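Local coordinates for protein probable zinc protease (Pseudomonas aeruginosa, PDB 4NNZ) that forms one subunit of a heterodimeric zinc protease of the peptidase M16 family and probably takes part in metal-dependent peptide hydrolysis, at residues A[263-266]-A[267-271]; A[351-354]-A[355-359]; A[107-110]-A[111-115]. All coordinates share one frame; numbering follows the deposited sequence.

Overall arrangement
Contacts 1 and 2 belong together, whereas contact 3 stands apart on the other side of the chain's centre. Helices 262-276 and 346-364 carry the first two; they touch where Leu270 meets Val352 and Arg353 and where Arg269 meets Met356, with centres about 14 Å apart. Contact 3 ends helix 100-112 in the N-terminal half of the chain, its centre about 40 Å from that of contact 1. Residues 263-271 are mostly buried, and an amide-guanidinium bond supplements the backbone there. Residues 351-359 have a packed flank and an exposed one, and are held internally by backbone bonds and aliphatic contacts. Residues 107-115 run from buried Glu107, paired with Arg110, to an exposed Asp-His approach.

Contact 1. Residues A[263-266]-A[267-271]; sequences REVN and ALRLI
Arg269 reaches back one turn of helix 262-276 to Val265 and Asn266. Its CB lies 3.6 Å from the carbonyl O of Asn266. With chi1 at -44° the chain is directed back along the helix, and CG comes to 3.1 Å from Val265 O, the same oxygen that accepts the backbone N-H of Arg269. CD then passes the amide of Asn266, 3.4 Å from its OD1, and makes a looser contact, 4.3 Å, with CG1 of Val265. A bend at chi3 brings the guanidinium round so that NH1 donates to Asn266 OD1 at 3.3 Å.

That bond is fairly straight at the hydrogen but uneven in its planes: OD1 sits at the edge of the guanidinium, near its plane, while NH1 stands above the amide carbonyl plane. The two side chains run alongside each other with their flat groups 64° apart. NH1 also forms a salt bridge with Asp390 of helix 386-396, and Ala393 of that helix packs on Asn266.

NH1 is thus shared between a neutral amide and a carboxylate. The charge is probably balanced mainly by Asp390, with the amide of buried Asn266 helping to fix how the guanidinium is turned.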
loop_
_atom_site.group_PDB
_atom_site.type_symbol
_atom_site.label_atom_id
_atom_site.label_comp_id
_atom_site.label_asym_id
_atom_site.label_seq_id
_atom_site.Cartn_x
_atom_site.Cartn_y
_atom_site.Cartn_z
ATOM N N ARG A 263 8.516 21.159 -17.595
ATOM C CA ARG A 263 7.589 21.855 -18.452
ATOM C C ARG A 263 6.251 21.178 -18.479
ATOM O O ARG A 263 5.250 21.827 -18.483
ATOM C CB ARG A 263 8.137 22.002 -19.863
ATOM C CG ARG A 263 7.231 22.760 -20.804
ATOM C CD ARG A 263 7.459 24.258 -20.764
ATOM N NE ARG A 263 8.848 24.629 -20.976
ATOM C CZ ARG A 263 9.359 24.953 -22.152
ATOM N NH1 ARG A 263 8.602 24.953 -23.214
ATOM N NH2 ARG A 263 10.627 25.274 -22.269
ATOM N N GLU A 264 6.244 19.866 -18.531
ATOM C CA GLU A 264 5.006 19.135 -18.594
ATOM C C GLU A 264 4.182 19.326 -17.331
ATOM O O GLU A 264 2.982 19.394 -17.388
ATOM C CB GLU A 264 5.244 17.675 -18.953
ATOM C CG GLU A 264 5.394 16.760 -17.766
ATOM C CD GLU A 264 6.183 15.523 -18.071
ATOM O OE1 GLU A 264 6.023 14.965 -19.158
ATOM O OE2 GLU A 264 6.967 15.103 -17.218
ATOM N N VAL A 265 4.837 19.406 -16.186
ATOM C CA VAL A 265 4.142 19.641 -14.954
ATOM C C VAL A 265 3.477 20.984 -14.988
ATOM O O VAL A 265 2.351 21.118 -14.611
ATOM C CB VAL A 265 5.106 19.620 -13.768
ATOM C CG1 VAL A 265 4.408 19.998 -12.489
ATOM C CG2 VAL A 265 5.717 18.259 -13.603
ATOM N N ASN A 266 4.207 21.985 -15.393
ATOM C CA ASN A 266 3.677 23.305 -15.410
ATOM C C ASN A 266 2.549 23.417 -16.392
ATOM O O ASN A 266 1.646 24.189 -16.213
ATOM C CB ASN A 266 4.771 24.318 -15.622
ATOM C CG ASN A 266 5.679 24.419 -14.442
ATOM O OD1 ASN A 266 5.325 24.046 -13.358
ATOM N ND2 ASN A 266 6.848 24.911 -14.655
ATOM N N ALA A 267 2.632 22.622 -17.436
ATOM C CA ALA A 267 1.575 22.485 -18.393
ATOM C C ALA A 267 0.339 21.877 -17.774
ATOM O O ALA A 267 -0.748 22.240 -18.092
ATOM C CB ALA A 267 2.039 21.675 -19.560
ATOM N N LEU A 268 0.521 20.932 -16.897
ATOM C CA LEU A 268 -0.580 20.386 -16.150
ATOM C C LEU A 268 -1.268 21.361 -15.203
ATOM O O LEU A 268 -2.453 21.326 -15.045
ATOM C CB LEU A 268 -0.152 19.115 -15.440
ATOM C CG LEU A 268 -0.006 17.940 -16.360
ATOM C CD1 LEU A 268 0.620 16.792 -15.635
ATOM C CD2 LEU A 268 -1.329 17.533 -16.943
ATOM N N ARG A 269 -0.505 22.211 -14.558
ATOM C CA ARG A 269 -1.062 23.203 -13.684
ATOM C C ARG A 269 -1.925 24.154 -14.456
ATOM O O ARG A 269 -3.001 24.484 -14.046
ATOM C CB ARG A 269 0.058 23.948 -13.002
ATOM C CG ARG A 269 1.131 23.016 -12.525
ATOM C CD ARG A 269 2.285 23.729 -11.891
ATOM N NE ARG A 269 1.876 24.809 -11.028
ATOM C CZ ARG A 269 2.690 25.739 -10.577
ATOM N NH1 ARG A 269 3.942 25.721 -10.909
ATOM N NH2 ARG A 269 2.254 26.680 -9.795
ATOM N N LEU A 270 -1.430 24.561 -15.600
ATOM C CA LEU A 270 -2.127 25.420 -16.500
ATOM C C LEU A 270 -3.393 24.762 -17.007
ATOM O O LEU A 270 -4.383 25.413 -17.178
ATOM C CB LEU A 270 -1.212 25.802 -17.658
ATOM C CG LEU A 270 -0.621 27.198 -17.808
ATOM C CD1 LEU A 270 -1.656 28.264 -17.621
ATOM C CD2 LEU A 270 0.503 27.439 -16.838
ATOM N N ILE A 271 -3.372 23.469 -17.249
ATOM C CA ILE A 271 -4.560 22.782 -17.709
ATOM C C ILE A 271 -5.661 22.824 -16.679
ATOM O O ILE A 271 -6.807 22.961 -17.026
ATOM C CB ILE A 271 -4.263 21.342 -18.174
ATOM C CG1 ILE A 271 -3.617 21.350 -19.532
ATOM C CG2 ILE A 271 -5.508 20.509 -18.327
ATOM C CD1 ILE A 271 -2.833 20.109 -19.811
#

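Contact 2. Residues A[351-354]-A[355-359]; sequences RVRA and QMIAG
Arg353 and Ile357 meet one helical turn apart, through backbone and side chain together. The N-H of Ile357 donates to Arg353 O at 3.1 Å, and CG1 of Ile357 lies equally close, 3.1 Å, to that oxygen. The branch is put there by chi1 of -59°, which sets CG1 beside its own backbone N; CD1 follows and ends 4.3 Å from Arg353 CG, an aliphatic touch along the stem of the arginine. Next along the turn, Ala358 N bonds Ala354 O at 2.9 Å, and the methyl CB of Ala358 rests 3.4 Å from that carbonyl oxygen. The two preceding backbone bonds, Gln355 N to Arg351 O and Met356 N to Val352 O, are weak, both at 3.5 Å.

Beyond this first shell, the side chains diverge. CB of Met356 lies beside Arg353 O, but the rest of its chain leads away, bends at chi3 and packs on Arg269 and Ala273 of helix 262-276, and on Leu394 of helix 386-396. Val352 also lies on Ala273, while its CG2 covers one face of the Arg351 guanidinium, towards the rim. NH1 of Arg353 makes a weak hydrogen bond with Lys395 O of helix 386-396, and Leu391 packs on Ile357.

Ala354, Gln355 and Ala358 are exposed. One flank of the helix, with Val352, Arg353, Met356 and Ile357, thus lies against helices 262-276 and 386-396: helix-on-helix packing, consistent with the alpha/beta fold of M16 peptidases.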
loop_
_atom_site.group_PDB
_atom_site.type_symbol
_atom_site.label_atom_id
_atom_site.label_comp_id
_atom_site.label_asym_id
_atom_site.label_seq_id
_atom_site.Cartn_x
_atom_site.Cartn_y
_atom_site.Cartn_z
ATOM N N ARG A 351 -4.966 34.650 -20.262
ATOM C CA ARG A 351 -5.958 35.112 -19.322
ATOM C C ARG A 351 -5.915 34.201 -18.149
ATOM O O ARG A 351 -6.009 34.621 -17.025
ATOM C CB ARG A 351 -7.339 35.050 -19.954
ATOM C CG ARG A 351 -8.499 35.068 -18.990
ATOM C CD ARG A 351 -9.793 34.694 -19.674
ATOM N NE ARG A 351 -9.964 33.253 -19.757
ATOM C CZ ARG A 351 -10.834 32.552 -19.045
ATOM N NH1 ARG A 351 -10.854 32.637 -17.725
ATOM N NH2 ARG A 351 -11.689 31.765 -19.661
ATOM N N VAL A 352 -5.851 32.924 -18.438
ATOM C CA VAL A 352 -5.769 31.912 -17.420
ATOM C C VAL A 352 -4.471 31.923 -16.639
ATOM O O VAL A 352 -4.478 31.692 -15.470
ATOM C CB VAL A 352 -6.139 30.554 -18.022
ATOM C CG1 VAL A 352 -5.642 29.386 -17.205
ATOM C CG2 VAL A 352 -7.632 30.479 -18.194
ATOM N N ARG A 353 -3.363 32.129 -17.308
ATOM C CA ARG A 353 -2.095 32.205 -16.629
ATOM C C ARG A 353 -1.988 33.392 -15.727
ATOM O O ARG A 353 -1.394 33.332 -14.675
ATOM C CB ARG A 353 -0.957 32.239 -17.616
ATOM C CG ARG A 353 0.384 31.936 -17.005
ATOM C CD ARG A 353 1.499 32.325 -17.933
ATOM N NE ARG A 353 1.174 31.999 -19.301
ATOM C CZ ARG A 353 2.053 31.918 -20.272
ATOM N NH1 ARG A 353 3.310 32.135 -20.022
ATOM N NH2 ARG A 353 1.671 31.629 -21.483
ATOM N N ALA A 354 -2.499 34.512 -16.186
ATOM C CA ALA A 354 -2.320 35.744 -15.470
ATOM C C ALA A 354 -2.995 35.705 -14.144
ATOM O O ALA A 354 -2.476 36.151 -13.162
ATOM C CB ALA A 354 -2.857 36.882 -16.286
ATOM N N GLN A 355 -4.197 35.197 -14.143
ATOM C CA GLN A 355 -4.961 35.086 -12.932
ATOM C C GLN A 355 -4.375 34.134 -11.927
ATOM O O GLN A 355 -4.527 34.317 -10.747
ATOM C CB GLN A 355 -6.443 34.885 -13.200
ATOM C CG GLN A 355 -7.203 36.167 -12.905
ATOM C CD GLN A 355 -8.641 36.170 -13.345
ATOM O OE1 GLN A 355 -9.336 35.186 -13.235
ATOM N NE2 GLN A 355 -9.094 37.300 -13.830
ATOM N N MET A 356 -3.717 33.106 -12.410
ATOM C CA MET A 356 -3.011 32.198 -11.560
ATOM C C MET A 356 -1.872 32.879 -10.862
ATOM O O MET A 356 -1.613 32.655 -9.704
ATOM C CB MET A 356 -2.439 31.095 -12.408
ATOM C CG MET A 356 -2.710 29.714 -11.904
ATOM S SD MET A 356 -1.998 28.472 -12.964
ATOM C CE MET A 356 -0.704 27.848 -11.936
ATOM N N ILE A 357 -1.138 33.667 -11.608
ATOM C CA ILE A 357 -0.043 34.390 -11.053
ATOM C C ILE A 357 -0.536 35.393 -10.043
ATOM O O ILE A 357 0.015 35.542 -8.984
ATOM C CB ILE A 357 0.691 35.088 -12.167
ATOM C CG1 ILE A 357 1.173 34.040 -13.145
ATOM C CG2 ILE A 357 1.828 35.901 -11.611
ATOM C CD1 ILE A 357 2.201 34.534 -14.118
ATOM N N ALA A 358 -1.611 36.057 -10.384
ATOM C CA ALA A 358 -2.113 37.113 -9.572
ATOM C C ALA A 358 -2.517 36.597 -8.230
ATOM O O ALA A 358 -2.250 37.210 -7.227
ATOM C CB ALA A 358 -3.299 37.737 -10.256
ATOM N N GLY A 359 -3.206 35.480 -8.215
ATOM C CA GLY A 359 -3.625 34.858 -6.986
ATOM C C GLY A 359 -2.461 34.402 -6.160
ATOM O O GLY A 359 -2.470 34.486 -4.952
#

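Contact 3. Residues A[107-110]-A[111-115]; sequences EADR and MAHLS
Ala112 N bonds Ala108 O at 2.9 Å, and His113 N bonds Asp109 O at 3.2 Å, the final turn of helix 100-112. Met111 N to Glu107 O, also at 3.2 Å, is the preceding bond of the series. In the same turn Glu107 and Arg110 are modelled as a two-pronged salt bridge, NE facing OE1 and NH2 facing OE2, but at separations too short to trust in detail. Tyr181 OH hydrogen-bonds Arg110 O and, weakly, Met111 O, so it serves the carbonyls left at the helix end.

His113 leaves helical geometry, and its chi1 of 73° swings the ring back over the last turn. NE2 approaches the Asp109 carboxylate at 3.7 Å from OD2, with the ring and carboxylate planes perpendicular; CD2 lies 3.7 Å from Asp109 O.

On the inner flank, Ala108 and Met111 pack on Phe211 of helix 200-211. Met111 also touches Tyr35 of strand 28-35. Arg110 rests on Met57, just past helix 49-56, which carries the HXXEH sequence of the family.

Chemically, the end divides in two. Inside, nearby Arg110 would be expected to favour a charged Glu107, though their exact geometry is doubtful; at the exposed end, Asp109 and the helix's C-terminal carbonyls would tend to stabilise a protonated His113, without a clear side-chain bond to hold it.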
loop_
_atom_site.group_PDB
_atom_site.type_symbol
_atom_site.label_atom_id
_atom_site.label_comp_id
_atom_site.label_asym_id
_atom_site.label_seq_id
_atom_site.Cartn_x
_atom_site.Cartn_y
_atom_site.Cartn_z
ATOM N N GLU A 107 10.389 24.897 20.514
ATOM C CA GLU A 107 10.334 24.076 19.335
ATOM C C GLU A 107 11.504 23.131 19.382
ATOM O O GLU A 107 11.428 22.009 18.958
ATOM C CB GLU A 107 10.431 24.950 18.103
ATOM C CG GLU A 107 9.382 24.738 17.022
ATOM C CD GLU A 107 8.244 23.834 17.409
ATOM O OE1 GLU A 107 8.434 22.624 17.406
ATOM O OE2 GLU A 107 7.159 24.321 17.714
ATOM N N ALA A 108 12.598 23.630 19.916
ATOM C CA ALA A 108 13.791 22.881 20.194
ATOM C C ALA A 108 13.530 21.848 21.227
ATOM O O ALA A 108 14.135 20.823 21.213
ATOM C CB ALA A 108 14.896 23.798 20.633
ATOM N N ASP A 109 12.687 22.160 22.182
ATOM C CA ASP A 109 12.366 21.217 23.213
ATOM C C ASP A 109 11.698 20.012 22.634
ATOM O O ASP A 109 11.951 18.903 23.010
ATOM C CB ASP A 109 11.420 21.850 24.187
ATOM C CG ASP A 109 11.519 21.253 25.535
ATOM O OD1 ASP A 109 12.628 21.241 26.058
ATOM O OD2 ASP A 109 10.501 20.806 26.074
ATOM N N ARG A 110 10.827 20.264 21.691
ATOM C CA ARG A 110 10.108 19.233 21.037
ATOM C C ARG A 110 11.078 18.322 20.345
ATOM O O ARG A 110 10.951 17.141 20.401
ATOM C CB ARG A 110 9.252 19.904 19.986
ATOM C CG ARG A 110 7.859 19.363 19.844
ATOM C CD ARG A 110 7.304 19.634 18.463
ATOM N NE ARG A 110 6.890 21.016 18.342
ATOM C CZ ARG A 110 6.019 21.592 19.140
ATOM N NH1 ARG A 110 5.468 20.901 20.108
ATOM N NH2 ARG A 110 5.706 22.858 18.971
ATOM N N MET A 111 12.021 18.891 19.640
ATOM C CA MET A 111 12.976 18.116 18.906
ATOM C C MET A 111 13.854 17.310 19.808
ATOM O O MET A 111 14.218 16.210 19.506
ATOM C CB MET A 111 13.816 19.035 18.059
ATOM C CG MET A 111 14.484 18.364 16.902
ATOM S SD MET A 111 15.169 19.574 15.833
ATOM C CE MET A 111 16.599 19.993 16.738
ATOM N N ALA A 112 14.212 17.906 20.914
ATOM C CA ALA A 112 15.119 17.307 21.848
ATOM C C ALA A 112 14.636 16.059 22.553
ATOM O O ALA A 112 15.410 15.153 22.780
ATOM C CB ALA A 112 15.574 18.337 22.850
ATOM N N HIS A 113 13.400 16.042 22.987
ATOM C CA HIS A 113 12.941 14.871 23.661
ATOM C C HIS A 113 11.453 14.785 23.680
ATOM O O HIS A 113 10.778 15.773 23.581
ATOM C CB HIS A 113 13.488 14.863 25.065
ATOM C CG HIS A 113 12.839 15.852 25.965
ATOM N ND1 HIS A 113 11.845 15.508 26.848
ATOM C CD2 HIS A 113 13.033 17.177 26.111
ATOM C CE1 HIS A 113 11.455 16.581 27.500
ATOM N NE2 HIS A 113 12.157 17.609 27.067
ATOM N N LEU A 114 10.944 13.587 23.834
ATOM C CA LEU A 114 9.531 13.398 23.802
ATOM C C LEU A 114 9.070 12.986 25.144
ATOM O O LEU A 114 9.395 11.925 25.599
ATOM C CB LEU A 114 9.177 12.300 22.818
ATOM C CG LEU A 114 7.700 11.935 22.783
ATOM C CD1 LEU A 114 6.818 13.160 22.735
ATOM C CD2 LEU A 114 7.380 11.000 21.652
ATOM N N SER A 115 8.245 13.810 25.763
ATOM C CA SER A 115 7.646 13.438 27.020
ATOM C C SER A 115 6.255 13.004 26.727
ATOM O O SER A 115 5.426 13.794 26.386
ATOM C CB SER A 115 7.612 14.630 27.966
ATOM O OG SER A 115 7.998 14.270 29.276
#